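Local structure of putative DNA helicase (Lactobacillus plantarum, 3DMN) at residues 52-57 with 117-122; 65-70 with 113-118. The protein probably unwinds DNA at the expense of ATP, as a putative helicase of the UvrD-like family, of which this is the C-terminal domain. All blocks are in the same frame, centred on the assembly; numbering follows the deposited sequence. Where two conformers were deposited one is given.

Contact 1: 52-57 with 117-122; sequences DQLAMN and AVIVWN. With ACT (acetate ion), chain K; ACT (acetate ion), chain L.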
loop_
_atom_site.group_PDB
_atom_site.type_symbol
_atom_site.label_atom_id
_atom_site.label_comp_id
_atom_site.label_asym_id
_atom_site.label_seq_id
_atom_site.Cartn_x
_atom_site.Cartn_y
_atom_site.Cartn_z
ATOM N N ASP A 52 -8.603 -8.680 -4.708
ATOM C CA ASP A 52 -9.171 -9.334 -3.552
ATOM C C ASP A 52 -9.223 -8.387 -2.339
ATOM O O ASP A 52 -10.255 -8.327 -1.623
ATOM C CB ASP A 52 -8.381 -10.570 -3.201
ATOM C CG ASP A 52 -8.533 -11.667 -4.216
ATOM O OD1 ASP A 52 -9.303 -11.511 -5.184
ATOM O OD2 ASP A 52 -7.894 -12.726 -4.000
ATOM N N GLN A 53 -8.133 -7.648 -2.120
ATOM C CA GLN A 53 -8.105 -6.674 -1.028
ATOM C C GLN A 53 -9.113 -5.539 -1.225
ATOM O O GLN A 53 -9.757 -5.089 -0.281
ATOM C CB GLN A 53 -6.696 -6.113 -0.844
ATOM C CG GLN A 53 -6.571 -5.287 0.460
ATOM C CD GLN A 53 -6.662 -6.157 1.687
ATOM O OE1 GLN A 53 -7.408 -5.853 2.636
ATOM N NE2 GLN A 53 -5.951 -7.256 1.668
ATOM N N LEU A 54 -9.266 -5.090 -2.467
ATOM C CA LEU A 54 -10.229 -4.028 -2.755
ATOM C C LEU A 54 -11.634 -4.519 -2.419
ATOM O O LEU A 54 -12.423 -3.795 -1.819
ATOM C CB LEU A 54 -10.125 -3.630 -4.214
ATOM C CG LEU A 54 -8.883 -2.785 -4.575
ATOM C CD1 LEU A 54 -8.805 -2.645 -6.069
ATOM C CD2 LEU A 54 -8.937 -1.394 -3.914
ATOM N N ALA A 55 -11.921 -5.776 -2.752
ATOM C CA ALA A 55 -13.232 -6.361 -2.442
ATOM C C ALA A 55 -13.413 -6.460 -0.928
ATOM O O ALA A 55 -14.489 -6.144 -0.425
ATOM C CB ALA A 55 -13.389 -7.716 -3.105
HETATM N N MSE A 56 -12.377 -6.908 -0.210
HETATM C CA MSE A 56 -12.442 -6.993 1.250
HETATM C C MSE A 56 -12.675 -5.617 1.856
HETATM O O MSE A 56 -13.581 -5.444 2.668
HETATM C CB MSE A 56 -11.173 -7.585 1.834
HETATM C CG MSE A 56 -11.137 -7.580 3.352
HETATM SE SE MSE A 56 -12.477 -8.773 4.122
HETATM C CE MSE A 56 -11.987 -10.389 3.134
ATOM N N ASN A 57 -11.862 -4.637 1.465
ATOM C CA ASN A 57 -11.988 -3.276 1.982
ATOM C C ASN A 57 -13.368 -2.690 1.687
ATOM O O ASN A 57 -14.001 -2.120 2.581
ATOM C CB ASN A 57 -10.874 -2.375 1.419
ATOM C CG ASN A 57 -9.515 -2.735 1.955
ATOM O OD1 ASN A 57 -9.366 -3.688 2.752
ATOM N ND2 ASN A 57 -8.500 -1.994 1.504
ATOM N N ALA A 117 -7.889 3.477 3.910
ATOM C CA ALA A 117 -7.164 2.227 3.648
ATOM C C ALA A 117 -6.154 2.491 2.538
ATOM O O ALA A 117 -6.422 3.241 1.578
ATOM C CB ALA A 117 -8.135 1.160 3.211
ATOM N N VAL A 118 -4.992 1.867 2.677
ATOM C CA VAL A 118 -3.963 1.969 1.651
ATOM C C VAL A 118 -3.563 0.557 1.272
ATOM O O VAL A 118 -3.389 -0.296 2.137
ATOM C CB VAL A 118 -2.697 2.725 2.188
ATOM C CG1 VAL A 118 -1.513 2.580 1.207
ATOM C CG2 VAL A 118 -3.045 4.230 2.394
ATOM N N ILE A 119 -3.378 0.359 -0.024
ATOM C CA ILE A 119 -2.675 -0.857 -0.502
ATOM C C ILE A 119 -1.349 -0.404 -1.102
ATOM O O ILE A 119 -1.360 0.388 -2.044
ATOM C CB ILE A 119 -3.502 -1.577 -1.548
ATOM C CG1 ILE A 119 -4.830 -2.059 -0.952
ATOM C CG2 ILE A 119 -2.701 -2.773 -2.198
ATOM C CD1 ILE A 119 -5.871 -2.530 -2.047
ATOM N N VAL A 120 -0.221 -0.828 -0.516
ATOM C CA VAL A 120 1.093 -0.494 -1.053
ATOM C C VAL A 120 1.406 -1.472 -2.167
ATOM O O VAL A 120 1.552 -2.673 -1.944
ATOM C CB VAL A 120 2.197 -0.562 0.043
ATOM C CG1 VAL A 120 3.518 -0.133 -0.528
ATOM C CG2 VAL A 120 1.795 0.332 1.212
ATOM N N TRP A 121 1.570 -0.936 -3.380
ATOM C CA TRP A 121 1.802 -1.825 -4.523
ATOM C C TRP A 121 3.285 -2.163 -4.689
ATOM O O TRP A 121 4.167 -1.292 -4.923
ATOM C CB TRP A 121 1.233 -1.220 -5.838
ATOM C CG TRP A 121 1.651 -1.990 -7.028
ATOM C CD1 TRP A 121 2.463 -1.549 -8.062
ATOM C CD2 TRP A 121 1.359 -3.364 -7.303
ATOM N NE1 TRP A 121 2.652 -2.569 -8.992
ATOM C CE2 TRP A 121 2.002 -3.696 -8.534
ATOM C CE3 TRP A 121 0.590 -4.343 -6.654
ATOM C CZ2 TRP A 121 1.889 -4.962 -9.105
ATOM C CZ3 TRP A 121 0.509 -5.632 -7.222
ATOM C CH2 TRP A 121 1.161 -5.909 -8.428
ATOM N N ASN A 122 3.546 -3.461 -4.581
ATOM C CA ASN A 122 4.863 -4.030 -4.907
ATOM C C ASN A 122 5.973 -3.547 -3.978
ATOM O O ASN A 122 7.008 -3.014 -4.421
ATOM C CB ASN A 122 5.243 -3.897 -6.372
ATOM C CG ASN A 122 6.064 -5.107 -6.829
ATOM O OD1 ASN A 122 6.348 -5.961 -5.995
ATOM N ND2 ASN A 122 6.482 -5.156 -8.106
HETATM C C ACT K . 5.330 -3.014 -10.785
HETATM O O ACT K . 4.310 -2.405 -11.322
HETATM O OXT ACT K . 5.880 -2.586 -9.716
HETATM C CH3 ACT K . 5.905 -4.252 -11.383
HETATM C C ACT L . 7.414 -7.657 -10.529
HETATM O O ACT L . 6.406 -7.046 -10.970
HETATM O OXT ACT L . 7.919 -7.309 -9.437
HETATM C CH3 ACT L . 8.005 -8.798 -11.305
#
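Ile119 reaches from the sheet to the helix with one methyl, CD1, and two neighbours on helix 52-57 meet it. The first is the aliphatic stem of Gln53, whose CG is 3.8 Å from Ile119 CD1; the two side chains pass at a slant. The second is Leu54, which crosses Ile119 at about a right angle and sets its CD2 branch 3.8 Å from Ile119 CD1. CG1 of Ile119 stands anti to the carbonyl carbon (chi1 -63°), and the extended chi2 carries CD1 on to the helix. Gln53 has CG anti to its own N, which lays CG against the isoleucine, and the bend at chi2 (69°) turns the amide aside. One turn further on, the side-chain amide of Asn57 lies by the methyl of Ala117. No hydrogen bond links the two segments: the buried contact rests on apolar touching.

Beyond it, Trp121 NE1 gives a nearly straight hydrogen bond (2.9 Å, 173°) to O of an acetate ion, an atom in the ring plane at the indole edge. Asn122 ND2 binds OXT of that acetate and OXT of a second one, both probably from the crystallisation liquor. The short axes of helix 52-57 and strand 118-121 run nearly antiparallel, as helices commonly lie along the strands of a parallel alpha/beta sheet in the P-loop NTPase folds.

Contact 2: 65-70 with 113-118; sequences AIIGKS and LEFDAV. With ACT (acetate ion), chain E.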
loop_
_atom_site.group_PDB
_atom_site.type_symbol
_atom_site.label_atom_id
_atom_site.label_comp_id
_atom_site.label_asym_id
_atom_site.label_seq_id
_atom_site.Cartn_x
_atom_site.Cartn_y
_atom_site.Cartn_z
ATOM N N ALA A 65 -6.926 3.788 -1.198
ATOM C CA ALA A 65 -5.960 4.252 -2.221
ATOM C C ALA A 65 -4.864 3.235 -2.404
ATOM O O ALA A 65 -4.399 2.657 -1.425
ATOM C CB ALA A 65 -5.356 5.560 -1.847
ATOM N N ILE A 66 -4.464 2.991 -3.646
ATOM C CA ILE A 66 -3.310 2.150 -3.910
ATOM C C ILE A 66 -2.137 3.068 -4.217
ATOM O O ILE A 66 -2.251 3.954 -5.089
ATOM C CB ILE A 66 -3.529 1.302 -5.144
ATOM C CG1 ILE A 66 -4.808 0.476 -4.964
ATOM C CG2 ILE A 66 -2.268 0.460 -5.392
ATOM C CD1 ILE A 66 -5.214 -0.293 -6.267
ATOM N N ILE A 67 -1.065 2.935 -3.436
ATOM C CA ILE A 67 0.136 3.788 -3.656
ATOM C C ILE A 67 1.256 2.973 -4.281
ATOM O O ILE A 67 1.699 1.963 -3.688
ATOM C CB ILE A 67 0.637 4.438 -2.340
ATOM C CG1 ILE A 67 -0.539 5.156 -1.673
ATOM C CG2 ILE A 67 1.804 5.385 -2.646
ATOM C CD1 ILE A 67 -0.233 5.869 -0.319
ATOM N N GLY A 68 1.668 3.370 -5.476
ATOM C CA GLY A 68 2.815 2.724 -6.192
ATOM C C GLY A 68 4.027 3.664 -6.069
ATOM O O GLY A 68 3.880 4.845 -5.819
ATOM N N LYS A 69 5.217 3.142 -6.252
ATOM C CA LYS A 69 6.415 3.944 -6.014
ATOM C C LYS A 69 6.566 5.019 -7.063
ATOM O O LYS A 69 6.901 6.168 -6.722
ATOM C CB LYS A 69 7.654 3.055 -5.991
ATOM C CG LYS A 69 8.933 3.849 -5.719
ATOM C CD LYS A 69 10.185 2.932 -5.560
ATOM C CE LYS A 69 10.479 2.157 -6.825
ATOM N NZ LYS A 69 11.824 1.440 -6.709
ATOM N N SER A 70 6.433 4.612 -8.331
ATOM C CA SER A 70 6.753 5.488 -9.432
ATOM C C SER A 70 5.594 5.555 -10.394
ATOM O O SER A 70 4.722 4.667 -10.391
ATOM C CB SER A 70 7.967 4.909 -10.203
ATOM O OG SER A 70 7.584 3.684 -10.842
ATOM N N LEU A 113 -1.525 13.817 2.055
ATOM C CA LEU A 113 -2.775 13.046 1.946
ATOM C C LEU A 113 -2.831 11.956 2.995
ATOM O O LEU A 113 -1.817 11.411 3.377
ATOM C CB LEU A 113 -2.933 12.424 0.556
ATOM C CG LEU A 113 -2.981 13.408 -0.639
ATOM C CD1 LEU A 113 -3.269 12.649 -1.933
ATOM C CD2 LEU A 113 -3.967 14.533 -0.408
ATOM N N GLU A 114 -4.036 11.660 3.467
ATOM C CA GLU A 114 -4.244 10.492 4.335
ATOM C C GLU A 114 -5.440 9.750 3.739
ATOM O O GLU A 114 -6.342 10.384 3.171
ATOM C CB GLU A 114 -4.520 10.911 5.799
ATOM C CG GLU A 114 -5.617 11.964 5.987
ATOM C CD GLU A 114 -7.067 11.439 5.795
ATOM O OE1 GLU A 114 -7.932 12.245 5.391
ATOM O OE2 GLU A 114 -7.334 10.238 6.024
ATOM N N PHE A 115 -5.421 8.415 3.850
ATOM C CA PHE A 115 -6.474 7.596 3.316
ATOM C C PHE A 115 -6.958 6.630 4.394
ATOM O O PHE A 115 -6.175 6.202 5.239
ATOM C CB PHE A 115 -5.925 6.785 2.130
ATOM C CG PHE A 115 -5.329 7.653 1.050
ATOM C CD1 PHE A 115 -6.154 8.339 0.171
ATOM C CD2 PHE A 115 -3.940 7.754 0.908
ATOM C CE1 PHE A 115 -5.595 9.137 -0.838
ATOM C CE2 PHE A 115 -3.379 8.547 -0.103
ATOM C CZ PHE A 115 -4.209 9.222 -0.967
ATOM N N ASP A 116 -8.249 6.290 4.361
ATOM C CA ASP A 116 -8.810 5.284 5.240
ATOM C C ASP A 116 -8.028 3.971 5.134
ATOM O O ASP A 116 -7.546 3.436 6.132
ATOM C CB ASP A 116 -10.245 5.073 4.769
ATOM C CG ASP A 116 -11.043 4.195 5.676
ATOM O OD1 ASP A 116 -10.698 4.084 6.875
ATOM O OD2 ASP A 116 -12.055 3.647 5.168
ATOM N N ALA A 117 -7.889 3.477 3.910
ATOM C CA ALA A 117 -7.164 2.227 3.648
ATOM C C ALA A 117 -6.154 2.491 2.538
ATOM O O ALA A 117 -6.422 3.241 1.578
ATOM C CB ALA A 117 -8.135 1.160 3.211
ATOM N N VAL A 118 -4.992 1.867 2.677
ATOM C CA VAL A 118 -3.963 1.969 1.651
ATOM C C VAL A 118 -3.563 0.557 1.272
ATOM O O VAL A 118 -3.389 -0.296 2.137
ATOM C CB VAL A 118 -2.697 2.725 2.188
ATOM C CG1 VAL A 118 -1.513 2.580 1.207
ATOM C CG2 VAL A 118 -3.045 4.230 2.394
HETATM C C ACT E . 12.082 0.810 -9.994
HETATM O O ACT E . 11.342 1.786 -9.721
HETATM O OXT ACT E . 12.635 0.190 -9.037
HETATM C CH3 ACT E . 12.274 0.485 -11.426
#
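The ring of Phe115 takes the methyl of Ala65 on one face: CB sits over the centre, 3.5 Å from the ring centroid and 11° off the normal, a CH-pi contact. Its CE2 corner meets CD1 of Ile67 obliquely at 4.1 Å. Phe115 has CG anti to its carbonyl carbon (chi1 -57°), which swings the ring back over Ala65, near the start of strand 64-68. The same CD1 methyl of Ile67 also reaches Val118, whose CG1 is 3.8 Å from Ile67 CD1 where the two side chains cross. CG1 of Val118 lies anti to the backbone N, the position from which it faces Ile67. An alanine in place of Phe115 would remove the ring, and the Ala65 methyl and the end of Ile67 would probably be left with a gap beside them.

The backbones join at the same place. Ala65 N donates to Ala117 O (2.9 Å, N-H...O angle 163°), and Val118 CA gives a C-H...O contact to Ala65 O at 3.2 Å. Ala65 and Val118 thus form a parallel bridge, with both side chains on the face of the sheet that carries Ile67.

At the far end of 65-70, Lys69 NZ holds OXT of an acetate ion, probably from the crystallisation liquor, and Ser70 N-caps the next helix by binding Glu73 N through OG. Asp116, at the corner in the chain, binds His146 and Thr63 N. Ile103 of strand 102-106 touches both Ala65 and Phe115, while Ile66 points to the other face of the sheet, against Val50 of helix 43-59 and Leu77 and Leu81 of helix 71-82.

From the N terminus, the chain first forms helix 43-59, which supplies 52-57, then turns into strand 64-68, which supplies 65-70. After helix 71-82 and strands 88-90 and 102-106 it comes back along 113-118 and on through 117-122. Contact 1 therefore closes the longer loop, with 59 residues between its segments, and contact 2 falls largely within that loop, sharing Ala117 and Val118 with it. Strands 64-68 and 118-121 are neighbours in the parallel sheet, and Ile119 joins the two contacts: its N probably bonds to Ala65 O and its O to Ile67 N. Contact 1 thus ties the helix to the sheet; contact 2 joins strand 64-68 to the loop leading into strand 118-121 and to Val118.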